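PDB 4QFP: ABC transporter periplasmic peptide-binding protein from Pseudoalteromonas, which probably captures short peptides in the periplasm for uptake by an ABC transporter, and here holds a valine-threonine dipeptide. Local coordinates for residues A[35-40]-A[412-417]; A[46-51]-A[139-144]; A[91-96]-A[173-178]; A[293-298]-A[428-433]. All blocks are in the same frame, centred on the assembly; numbering follows the deposited sequence.

From the N terminus, residues 35-40 leave strand 30-35 and open a loop of more than 370 residues, which interaction 1 closes at helix 414-422. Interactions 2 and 3 are nested inside it and cross each other: 91-96 departs before 139-144 has returned to 46-51, and 173-178 returns after it. The two meet where Tyr142 OH bonds to Asn177 OD1. Interaction 4 opens later, at 293-298, and closes on 428-433 just beyond helix 414-422, so that it crosses interaction 1; there Phe417 packs on Val429. Interactions 2 and 4 both touch the valine of the bound dipeptide, whereas interaction 3 ties together an outlying four-stranded sheet and a short helix.

Interaction 1. Residues A[35-40]-A[412-417]; sequences AEANPV and YEWNTF
The carboxamide of Asn415 is overlapped on one flat face by CG1 of Val40, whose methyl stands 3.3 Å from Asn415 CG. With CG anti to the carbonyl carbon (chi1 -67°), the Asn415 amide reaches across to the loop, and its ND2 donates to Asn38 O at 3.3 Å. The bond is nearly straight, with 165° at the hydrogen, and the acceptor lies close to the amide plane, yet the donor stands above the plane of the Asn38 carbonyl. A water gives one hydrogen to Asn38 O and the other to Asn415 OD1, at 2.8 Å from OD1, and so fixes which way round the amide sits. Here a loop is joined to the start of a helix: 35-40 leads from strand 30-35 toward helix 50-60, and Glu413 is the N-cap of helix 414-422. Its OE1 accepts from Thr416 N at 2.9 Å and also from Thr416 OG1, while OE2 takes Asn415 N at 3.2 Å. A second water, donating to that OE2 and accepting from Asn38 N, carries the cap over to the loop. A leucine in place of Asn415 would probably leave Asn38 O without its N-H donor and the first water with one anchor fewer. Beside this polar seam, Ala37 CB meets the edge of the Trp414 indole at CD1, 3.8 Å away. The same indole touches the threonine of the bound peptide, and its NE1 makes a weak hydrogen bond to Ser51 OG, which also binds Glu36 OE2.

Interaction 2. Residues A[46-51]-A[139-144]; sequences VTTTGS and NYPYFQ. With THR (threonine), chain D; VAL (valine), chain C.
Val46 lies against the turn that starts helix 141-145: its CA-H points to Asn139 O at 3.3 Å, a buried carbonyl with no hydrogen-bond partner in the model, while CG1 leans obliquely on the Tyr140 ring. Val46 O sits 3.3 Å from Pro141 CD. Thr47 follows with CA 3.6 Å from Pro141 CG, and its OG1 accepts from Thr49 N in an ST turn that folds the chain toward helix 50-60. An alanine in place of Pro141 would lack CG and CD, and would probably open a gap beside Val46 O and Thr47 CA. In Thr48 the hydroxyl stands between the backbone N and the carbonyl carbon (chi1 60°), which sends CG2 to Pro141 CB, 3.7 Å off, and on to the backbone N of Tyr142. That N-H is taken by a water at 3.0 Å, itself only weakly bonded to Thr47 O. Beyond this point the loop becomes a wall of the peptide site. Thr48 O accepts from the N of the ligand threonine at 2.9 Å, and Gly50 N, at the first turn of helix 50-60, donates to its OXT at 2.9 Å, where the helix end would probably help to steady the carboxylate.

Interaction 3. Residues A[91-96]-A[173-178]; sequences VTFTLR and SFLANM
A four-stranded antiparallel sheet, with strands in the order 79-84, 90-95, 162-167 and 152-159, packs one face against the short helix 174-178. An outlying sheet of this kind is consistent with the additional domain that distinguishes peptide-binding proteins of this family from smaller periplasmic receptors. The inner strand 90-95 alternates in the usual way, turning Val91 and Phe93 to the helix and Thr92 and Thr94 to the other side. Axes of strand and helix pass 11.8 Å apart at 37°, so the space between them is bridged by side chains alone, and the joint is wholly apolar. Phe174, its ring carried anti to the backbone N (chi1 -179°), slides past Val91 in the opposite direction and brings CE2 to 4.1 Å from Val91 CB, with CG2 of the valine equally near. The same ring atom comes edge to edge with Phe93, whose CE1 lies 4.5 Å away; each of the two atoms is near the plane of the other ring, so neither ring covers the face of its partner. One face of Phe174 is instead overlaid by Met178 CG, one helical turn on, 3.8 Å above the plane and toward the rim. Phe93 is also met by the Phe165 ring, at about 80°, and touches Trp82 of strand 79-84. Leu175 completes the joint with a single methyl: CD2 lies 4.3 Å from Val91 CG1 and reaches the far end of the Phe93 ring, 3.9 Å from CZ.

Interaction 4. Residues A[293-298]-A[428-433]; sequences GYWAFN and SVLLGW. With VAL (valine), chain C.
Backbone hydrogen bonds join Gly293-Phe297 and Ser428-Gly432 as antiparallel strands. Tyr294 with Leu431 and Ala296 with Val429 each exchange two backbone bonds, Tyr294 N giving to Leu431 O at 2.9 Å and Val429 N to Ala296 O at 2.9 Å. Between them Trp295 and Leu430 form a non-hydrogen-bonded pair. Among side-chain polar contacts, Trp295 NE1 makes a weak bond to Ser428 OG, 3.0 Å off at the edge of the indole; the stronger partner of that hydroxyl is Ser375 O. A water lies in the ring plane of Tyr294, 2.6 Å from OH, and donates to Gly432 O. A stack on a peptide group comes next: with CG set between its backbone N and carbonyl carbon (chi1 56°), Tyr294 lays its ring over the Leu431-Gly432 peptide, Leu431 C above the ring centre and Gly432 N nearer the rim, 3.4 Å from the plane. Apolar contacts divide between the faces. Tyr294 CE1 meets Leu431 CB at 3.6 Å on one; on the other the Leu430 side chain crosses that of Trp295, CD2 lying 3.9 Å from CD1 of the indole. Ligand contact comes at the strand's end, where the N of the bound valine rests over one face of Trp433, 3.4 Å from CZ2. Strand 291-297 is flanked on its other side by strand 500-513, while helices 307-314 and 389-401 cover the face bearing Trp295, and Leu430 packs on the second through Met392 and Met396.

Interaction 1. Residues A[35-40]-A[412-417]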
# COMPACT_ATOMS: atom_id res chain seq x y z
N ALA A 35 -4.42 16.31 1.25
CA ALA A 35 -3.96 14.97 1.59
C ALA A 35 -4.50 14.59 2.96
O ALA A 35 -4.72 15.46 3.79
CB ALA A 35 -2.44 14.94 1.59
N GLU A 36 -4.69 13.29 3.20
CA GLU A 36 -5.35 12.85 4.43
C GLU A 36 -4.44 12.64 5.65
O GLU A 36 -4.93 12.45 6.76
CB GLU A 36 -6.18 11.58 4.19
CG GLU A 36 -5.37 10.29 4.07
CD GLU A 36 -4.92 10.01 2.66
OE1 GLU A 36 -5.06 10.90 1.80
OE2 GLU A 36 -4.43 8.89 2.38
N ALA A 37 -3.12 12.67 5.47
CA ALA A 37 -2.23 12.46 6.61
C ALA A 37 -0.81 12.92 6.31
O ALA A 37 -0.48 13.16 5.15
CB ALA A 37 -2.23 10.99 7.01
N ASN A 38 0.01 13.07 7.35
CA ASN A 38 1.42 13.40 7.17
C ASN A 38 2.12 12.29 6.43
O ASN A 38 1.70 11.13 6.50
CB ASN A 38 2.13 13.58 8.51
CG ASN A 38 1.65 14.78 9.28
OD1 ASN A 38 1.28 14.67 10.45
ND2 ASN A 38 1.70 15.94 8.66
N PRO A 39 3.21 12.62 5.72
CA PRO A 39 4.10 11.54 5.28
C PRO A 39 4.91 11.13 6.49
O PRO A 39 5.20 11.98 7.33
CB PRO A 39 5.01 12.23 4.26
CG PRO A 39 5.03 13.66 4.69
CD PRO A 39 3.68 13.95 5.29
N VAL A 40 5.25 9.85 6.61
CA VAL A 40 5.97 9.38 7.77
C VAL A 40 7.46 9.37 7.48
O VAL A 40 8.28 9.14 8.37
CB VAL A 40 5.49 7.97 8.19
CG1 VAL A 40 4.03 8.02 8.53
CG2 VAL A 40 5.71 6.98 7.06
N TYR A 412 -7.27 6.03 16.43
CA TYR A 412 -6.20 7.02 16.64
C TYR A 412 -5.91 7.76 15.35
O TYR A 412 -6.35 7.35 14.28
CB TYR A 412 -4.90 6.35 17.09
CG TYR A 412 -4.97 5.66 18.43
CD1 TYR A 412 -5.34 4.33 18.51
CD2 TYR A 412 -4.66 6.33 19.60
CE1 TYR A 412 -5.41 3.69 19.72
CE2 TYR A 412 -4.73 5.69 20.83
CZ TYR A 412 -5.11 4.37 20.88
OH TYR A 412 -5.18 3.70 22.08
N GLU A 413 -5.12 8.83 15.44
CA GLU A 413 -4.59 9.48 14.24
C GLU A 413 -3.98 8.41 13.35
O GLU A 413 -3.37 7.46 13.85
CB GLU A 413 -3.55 10.53 14.63
CG GLU A 413 -2.89 11.22 13.46
CD GLU A 413 -1.59 10.55 13.02
OE1 GLU A 413 -0.96 9.86 13.85
OE2 GLU A 413 -1.20 10.72 11.84
N TRP A 414 -4.14 8.55 12.03
CA TRP A 414 -3.87 7.47 11.08
C TRP A 414 -2.49 6.82 11.21
O TRP A 414 -2.38 5.58 11.27
CB TRP A 414 -4.12 7.99 9.66
CG TRP A 414 -3.84 7.05 8.50
CD1 TRP A 414 -3.08 7.34 7.41
CD2 TRP A 414 -4.35 5.72 8.29
NE1 TRP A 414 -3.06 6.28 6.54
CE2 TRP A 414 -3.83 5.27 7.05
CE3 TRP A 414 -5.17 4.86 9.03
CZ2 TRP A 414 -4.11 4.00 6.54
CZ3 TRP A 414 -5.45 3.60 8.51
CH2 TRP A 414 -4.92 3.18 7.27
N ASN A 415 -1.43 7.63 11.24
CA ASN A 415 -0.09 7.06 11.37
C ASN A 415 0.10 6.41 12.73
O ASN A 415 0.71 5.35 12.84
CB ASN A 415 0.98 8.11 11.10
CG ASN A 415 0.99 8.56 9.66
OD1 ASN A 415 0.86 7.74 8.76
ND2 ASN A 415 1.13 9.86 9.44
N THR A 416 -0.45 7.02 13.78
CA THR A 416 -0.40 6.40 15.09
C THR A 416 -1.14 5.08 15.07
O THR A 416 -0.68 4.10 15.64
CB THR A 416 -1.00 7.31 16.17
OG1 THR A 416 -0.31 8.56 16.17
CG2 THR A 416 -0.86 6.67 17.55
N PHE A 417 -2.28 5.06 14.40
CA PHE A 417 -3.11 3.87 14.28
C PHE A 417 -2.29 2.73 13.70
O PHE A 417 -2.18 1.65 14.28
CB PHE A 417 -4.31 4.19 13.37
CG PHE A 417 -5.35 3.10 13.29
CD1 PHE A 417 -6.37 3.03 14.21
CD2 PHE A 417 -5.32 2.18 12.24
CE1 PHE A 417 -7.34 2.04 14.13
CE2 PHE A 417 -6.29 1.18 12.15
CZ PHE A 417 -7.30 1.11 13.09
O HOH W 1 1.04 8.45 6.03
O HOH W 2 -1.57 12.66 9.93

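Interaction 2. Residues A[46-51]-A[139-144]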
# COMPACT_ATOMS: atom_id res chain seq x y z
N VAL A 46 10.64 2.74 3.67
CA VAL A 46 10.39 2.49 5.09
C VAL A 46 8.92 2.41 5.50
O VAL A 46 8.61 2.29 6.70
CB VAL A 46 11.12 3.52 5.97
CG1 VAL A 46 12.62 3.50 5.68
CG2 VAL A 46 10.53 4.90 5.76
N THR A 47 8.01 2.43 4.53
CA THR A 47 6.58 2.42 4.85
C THR A 47 5.72 1.67 3.84
O THR A 47 6.09 1.50 2.68
CB THR A 47 6.02 3.85 4.96
OG1 THR A 47 4.66 3.81 5.41
CG2 THR A 47 6.10 4.54 3.61
N THR A 48 4.55 1.22 4.29
CA THR A 48 3.58 0.65 3.38
C THR A 48 2.27 1.44 3.42
O THR A 48 1.27 0.99 2.89
CB THR A 48 3.33 -0.84 3.66
OG1 THR A 48 2.85 -1.01 5.00
CG2 THR A 48 4.61 -1.63 3.48
N THR A 49 2.30 2.61 4.04
CA THR A 49 1.09 3.41 4.19
C THR A 49 0.84 4.25 2.94
O THR A 49 1.66 5.09 2.57
CB THR A 49 1.18 4.36 5.39
OG1 THR A 49 1.56 3.62 6.56
CG2 THR A 49 -0.17 5.02 5.63
N GLY A 50 -0.31 4.03 2.31
CA GLY A 50 -0.60 4.66 1.04
C GLY A 50 -0.55 6.17 1.11
O GLY A 50 -0.23 6.83 0.11
N SER A 51 -0.88 6.71 2.27
CA SER A 51 -0.87 8.17 2.50
C SER A 51 0.51 8.77 2.26
O SER A 51 0.65 9.89 1.73
CB SER A 51 -1.28 8.49 3.94
OG SER A 51 -2.58 8.02 4.23
N ASN A 139 13.87 -0.00 9.17
CA ASN A 139 12.74 -0.90 8.96
C ASN A 139 12.22 -0.75 7.54
O ASN A 139 11.98 0.36 7.09
CB ASN A 139 11.65 -0.51 9.96
CG ASN A 139 10.45 -1.43 9.90
OD1 ASN A 139 10.57 -2.64 10.08
ND2 ASN A 139 9.27 -0.84 9.70
N TYR A 140 12.07 -1.86 6.82
CA TYR A 140 11.68 -1.81 5.41
C TYR A 140 10.50 -2.75 5.21
O TYR A 140 10.66 -3.84 4.70
CB TYR A 140 12.85 -2.21 4.51
CG TYR A 140 14.13 -1.51 4.89
CD1 TYR A 140 14.30 -0.16 4.62
CD2 TYR A 140 15.15 -2.18 5.54
CE1 TYR A 140 15.45 0.50 4.99
CE2 TYR A 140 16.31 -1.53 5.91
CZ TYR A 140 16.45 -0.20 5.64
OH TYR A 140 17.59 0.46 6.01
N PRO A 141 9.31 -2.32 5.65
CA PRO A 141 8.18 -3.22 5.85
C PRO A 141 7.78 -4.05 4.64
O PRO A 141 7.52 -5.23 4.82
CB PRO A 141 7.04 -2.28 6.26
CG PRO A 141 7.51 -0.90 5.93
CD PRO A 141 8.99 -0.94 6.04
N TYR A 142 7.72 -3.48 3.44
CA TYR A 142 7.24 -4.27 2.32
C TYR A 142 8.25 -5.34 1.97
O TYR A 142 7.91 -6.51 1.83
CB TYR A 142 6.93 -3.42 1.09
CG TYR A 142 6.45 -4.27 -0.08
CD1 TYR A 142 5.13 -4.69 -0.17
CD2 TYR A 142 7.33 -4.68 -1.08
CE1 TYR A 142 4.70 -5.48 -1.23
CE2 TYR A 142 6.90 -5.47 -2.14
CZ TYR A 142 5.59 -5.87 -2.21
OH TYR A 142 5.17 -6.65 -3.27
N PHE A 143 9.50 -4.93 1.85
CA PHE A 143 10.55 -5.82 1.41
C PHE A 143 10.81 -6.92 2.44
O PHE A 143 10.96 -8.10 2.09
CB PHE A 143 11.80 -5.02 1.09
CG PHE A 143 11.64 -4.13 -0.11
CD1 PHE A 143 11.53 -4.68 -1.37
CD2 PHE A 143 11.58 -2.75 0.02
CE1 PHE A 143 11.37 -3.88 -2.49
CE2 PHE A 143 11.43 -1.94 -1.09
CZ PHE A 143 11.32 -2.50 -2.35
N GLN A 144 10.84 -6.55 3.70
CA GLN A 144 11.06 -7.55 4.72
C GLN A 144 9.87 -8.53 4.79
O GLN A 144 10.05 -9.73 4.98
CB GLN A 144 11.38 -6.87 6.06
CG GLN A 144 12.80 -6.28 6.07
CD GLN A 144 13.14 -5.44 7.31
OE1 GLN A 144 12.29 -4.74 7.87
NE2 GLN A 144 14.40 -5.50 7.72
N THR D . -1.58 0.30 2.59
CA THR D . -2.80 0.45 3.37
C THR D . -3.47 1.79 3.03
O THR D . -4.62 2.07 3.39
CB THR D . -2.51 0.40 4.87
OG1 THR D . -1.48 1.33 5.19
CG2 THR D . -2.06 -1.00 5.28
OXT THR D . -2.83 2.64 2.39
N VAL C . -0.26 -1.19 -0.48
CA VAL C . -0.26 -0.26 0.64
C VAL C . -1.57 -0.31 1.41
O VAL C . -2.56 -0.88 0.95
CB VAL C . -0.08 1.19 0.17
CG1 VAL C . 1.27 1.40 -0.50
CG2 VAL C . -1.22 1.57 -0.76
O HOH W 3 8.66 -0.78 2.50

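Interaction 3. Residues A[91-96]-A[173-178]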
# COMPACT_ATOMS: atom_id res chain seq x y z
N VAL A 91 18.99 -11.64 -12.79
CA VAL A 91 18.32 -10.62 -13.61
C VAL A 91 19.22 -9.39 -13.83
O VAL A 91 19.66 -8.75 -12.88
CB VAL A 91 16.97 -10.18 -13.00
CG1 VAL A 91 16.31 -9.10 -13.87
CG2 VAL A 91 16.05 -11.37 -12.85
N THR A 92 19.47 -9.06 -15.09
CA THR A 92 20.39 -7.99 -15.43
C THR A 92 19.68 -6.75 -15.96
O THR A 92 18.93 -6.84 -16.95
CB THR A 92 21.41 -8.46 -16.48
OG1 THR A 92 22.15 -9.57 -15.96
CG2 THR A 92 22.36 -7.34 -16.85
N PHE A 93 19.91 -5.61 -15.32
CA PHE A 93 19.33 -4.35 -15.76
C PHE A 93 20.36 -3.45 -16.41
O PHE A 93 21.39 -3.13 -15.81
CB PHE A 93 18.74 -3.58 -14.57
CG PHE A 93 17.58 -4.27 -13.89
CD1 PHE A 93 17.81 -5.16 -12.85
CD2 PHE A 93 16.28 -4.01 -14.27
CE1 PHE A 93 16.75 -5.79 -12.21
CE2 PHE A 93 15.21 -4.64 -13.64
CZ PHE A 93 15.45 -5.53 -12.60
N THR A 94 20.08 -3.02 -17.64
CA THR A 94 20.88 -1.98 -18.26
C THR A 94 20.29 -0.64 -17.85
O THR A 94 19.07 -0.45 -17.91
CB THR A 94 20.86 -2.10 -19.78
OG1 THR A 94 21.34 -3.39 -20.16
CG2 THR A 94 21.76 -1.04 -20.39
N LEU A 95 21.13 0.29 -17.42
CA LEU A 95 20.65 1.52 -16.81
C LEU A 95 20.67 2.72 -17.77
O LEU A 95 21.54 2.84 -18.62
CB LEU A 95 21.42 1.84 -15.53
CG LEU A 95 21.59 0.69 -14.54
CD1 LEU A 95 22.35 1.16 -13.32
CD2 LEU A 95 20.26 0.08 -14.12
N ARG A 96 19.69 3.60 -17.60
CA ARG A 96 19.52 4.75 -18.48
C ARG A 96 20.66 5.76 -18.33
O ARG A 96 21.09 6.06 -17.22
CB ARG A 96 18.18 5.40 -18.17
CG ARG A 96 17.87 6.62 -19.00
CD ARG A 96 16.42 7.07 -18.79
NE ARG A 96 15.46 5.99 -19.02
CZ ARG A 96 14.91 5.72 -20.20
NH1 ARG A 96 15.24 6.43 -21.26
NH2 ARG A 96 14.04 4.73 -20.31
N SER A 173 7.49 -13.42 -8.89
CA SER A 173 7.00 -12.08 -8.55
C SER A 173 8.10 -11.04 -8.52
O SER A 173 7.83 -9.88 -8.26
CB SER A 173 6.32 -12.09 -7.19
OG SER A 173 7.25 -12.48 -6.19
N PHE A 174 9.34 -11.46 -8.77
CA PHE A 174 10.47 -10.55 -8.63
C PHE A 174 10.33 -9.24 -9.42
O PHE A 174 10.43 -8.16 -8.84
CB PHE A 174 11.80 -11.25 -8.95
CG PHE A 174 13.00 -10.36 -8.81
CD1 PHE A 174 13.52 -10.07 -7.56
CD2 PHE A 174 13.58 -9.77 -9.92
CE1 PHE A 174 14.61 -9.23 -7.42
CE2 PHE A 174 14.67 -8.94 -9.80
CZ PHE A 174 15.19 -8.66 -8.54
N LEU A 175 10.09 -9.31 -10.72
CA LEU A 175 10.01 -8.06 -11.49
C LEU A 175 8.85 -7.18 -11.02
O LEU A 175 8.94 -5.95 -11.05
CB LEU A 175 9.93 -8.32 -12.99
CG LEU A 175 11.20 -8.71 -13.77
CD1 LEU A 175 10.86 -8.87 -15.25
CD2 LEU A 175 12.30 -7.66 -13.61
N ALA A 176 7.77 -7.80 -10.56
CA ALA A 176 6.61 -7.06 -10.06
C ALA A 176 6.96 -6.31 -8.78
O ALA A 176 6.53 -5.18 -8.58
CB ALA A 176 5.44 -8.00 -9.81
N ASN A 177 7.74 -6.95 -7.91
CA ASN A 177 8.25 -6.28 -6.72
C ASN A 177 9.19 -5.11 -7.05
O ASN A 177 9.20 -4.09 -6.35
CB ASN A 177 8.90 -7.29 -5.78
CG ASN A 177 7.87 -8.16 -5.08
OD1 ASN A 177 6.71 -7.77 -4.97
ND2 ASN A 177 8.29 -9.32 -4.60
N MET A 178 9.93 -5.23 -8.14
CA MET A 178 10.80 -4.14 -8.59
C MET A 178 10.03 -2.99 -9.25
O MET A 178 10.58 -1.91 -9.48
CB MET A 178 11.88 -4.66 -9.55
CG MET A 178 12.81 -5.70 -8.93
SD MET A 178 13.72 -5.10 -7.47
CE MET A 178 14.63 -3.73 -8.17

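Interaction 4. Residues A[293-298]-A[428-433]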
# COMPACT_ATOMS: atom_id res chain seq x y z
N GLY A 293 -11.00 -4.81 1.61
CA GLY A 293 -11.22 -4.28 2.94
C GLY A 293 -11.67 -5.45 3.78
O GLY A 293 -12.46 -6.28 3.30
N TYR A 294 -11.16 -5.56 5.00
CA TYR A 294 -11.41 -6.77 5.79
C TYR A 294 -11.54 -6.50 7.27
O TYR A 294 -11.26 -5.39 7.76
CB TYR A 294 -10.30 -7.80 5.55
CG TYR A 294 -8.91 -7.28 5.85
CD1 TYR A 294 -8.50 -7.06 7.17
CD2 TYR A 294 -8.00 -7.02 4.84
CE1 TYR A 294 -7.23 -6.59 7.46
CE2 TYR A 294 -6.72 -6.56 5.12
CZ TYR A 294 -6.35 -6.34 6.44
OH TYR A 294 -5.08 -5.88 6.74
N TRP A 295 -11.97 -7.53 7.97
CA TRP A 295 -12.01 -7.51 9.42
C TRP A 295 -11.06 -8.61 9.91
O TRP A 295 -11.34 -9.81 9.73
CB TRP A 295 -13.43 -7.78 9.89
CG TRP A 295 -13.66 -7.62 11.35
CD1 TRP A 295 -12.98 -6.81 12.21
CD2 TRP A 295 -14.66 -8.28 12.12
NE1 TRP A 295 -13.50 -6.93 13.48
CE2 TRP A 295 -14.53 -7.84 13.45
CE3 TRP A 295 -15.65 -9.22 11.81
CZ2 TRP A 295 -15.37 -8.29 14.46
CZ3 TRP A 295 -16.47 -9.67 12.82
CH2 TRP A 295 -16.33 -9.21 14.13
N ALA A 296 -9.93 -8.21 10.48
CA ALA A 296 -8.93 -9.15 10.96
C ALA A 296 -8.98 -9.31 12.48
O ALA A 296 -9.13 -8.33 13.22
CB ALA A 296 -7.53 -8.72 10.52
N PHE A 297 -8.84 -10.55 12.92
CA PHE A 297 -8.79 -10.89 14.33
C PHE A 297 -7.36 -11.10 14.76
O PHE A 297 -6.56 -11.65 14.02
CB PHE A 297 -9.55 -12.20 14.57
CG PHE A 297 -10.96 -12.20 14.06
CD1 PHE A 297 -11.98 -11.68 14.83
CD2 PHE A 297 -11.26 -12.75 12.82
CE1 PHE A 297 -13.28 -11.69 14.37
CE2 PHE A 297 -12.55 -12.76 12.35
CZ PHE A 297 -13.57 -12.23 13.13
N ASN A 298 -7.03 -10.66 15.98
CA ASN A 298 -5.75 -10.96 16.58
C ASN A 298 -5.81 -12.41 17.03
O ASN A 298 -6.33 -12.71 18.10
CB ASN A 298 -5.52 -10.06 17.80
CG ASN A 298 -4.08 -10.07 18.28
OD1 ASN A 298 -3.63 -9.15 18.96
ND2 ASN A 298 -3.34 -11.10 17.90
N SER A 428 -9.33 -6.87 17.33
CA SER A 428 -9.64 -7.01 15.92
C SER A 428 -9.54 -5.63 15.30
O SER A 428 -9.48 -4.63 16.01
CB SER A 428 -11.05 -7.58 15.74
OG SER A 428 -12.03 -6.60 16.06
N VAL A 429 -9.51 -5.56 13.98
CA VAL A 429 -9.26 -4.30 13.30
C VAL A 429 -9.87 -4.29 11.91
O VAL A 429 -9.77 -5.27 11.16
CB VAL A 429 -7.75 -4.03 13.20
CG1 VAL A 429 -7.10 -5.11 12.36
CG2 VAL A 429 -7.47 -2.65 12.61
N LEU A 430 -10.52 -3.18 11.56
CA LEU A 430 -10.92 -2.93 10.19
C LEU A 430 -9.73 -2.33 9.44
O LEU A 430 -9.28 -1.24 9.75
CB LEU A 430 -12.09 -1.96 10.14
CG LEU A 430 -13.38 -2.45 10.81
CD1 LEU A 430 -14.41 -1.34 10.83
CD2 LEU A 430 -13.92 -3.69 10.11
N LEU A 431 -9.21 -3.07 8.46
CA LEU A 431 -8.10 -2.60 7.67
C LEU A 431 -8.26 -3.08 6.23
O LEU A 431 -9.36 -3.39 5.80
CB LEU A 431 -6.77 -3.10 8.24
CG LEU A 431 -5.79 -2.06 8.82
CD1 LEU A 431 -4.48 -2.73 9.23
CD2 LEU A 431 -5.52 -0.93 7.84
N GLY A 432 -7.18 -3.13 5.49
CA GLY A 432 -7.26 -3.59 4.12
C GLY A 432 -5.98 -3.36 3.36
O GLY A 432 -4.98 -2.91 3.92
N TRP A 433 -6.02 -3.63 2.06
CA TRP A 433 -4.83 -3.53 1.25
C TRP A 433 -5.22 -3.07 -0.16
O TRP A 433 -6.06 -3.68 -0.80
CB TRP A 433 -4.14 -4.88 1.20
CG TRP A 433 -2.82 -4.91 0.50
CD1 TRP A 433 -2.58 -5.40 -0.74
CD2 TRP A 433 -1.57 -4.46 1.01
NE1 TRP A 433 -1.25 -5.28 -1.05
CE2 TRP A 433 -0.61 -4.70 0.01
CE3 TRP A 433 -1.16 -3.86 2.20
CZ2 TRP A 433 0.74 -4.37 0.17
CZ3 TRP A 433 0.17 -3.53 2.36
CH2 TRP A 433 1.10 -3.78 1.36
N VAL C . -0.26 -1.19 -0.48
CA VAL C . -0.26 -0.26 0.64
C VAL C . -1.57 -0.31 1.41
O VAL C . -2.56 -0.88 0.95
CB VAL C . -0.08 1.19 0.17
CG1 VAL C . 1.27 1.40 -0.50
CG2 VAL C . -1.22 1.57 -0.76
O HOH W 4 -3.27 -4.86 5.17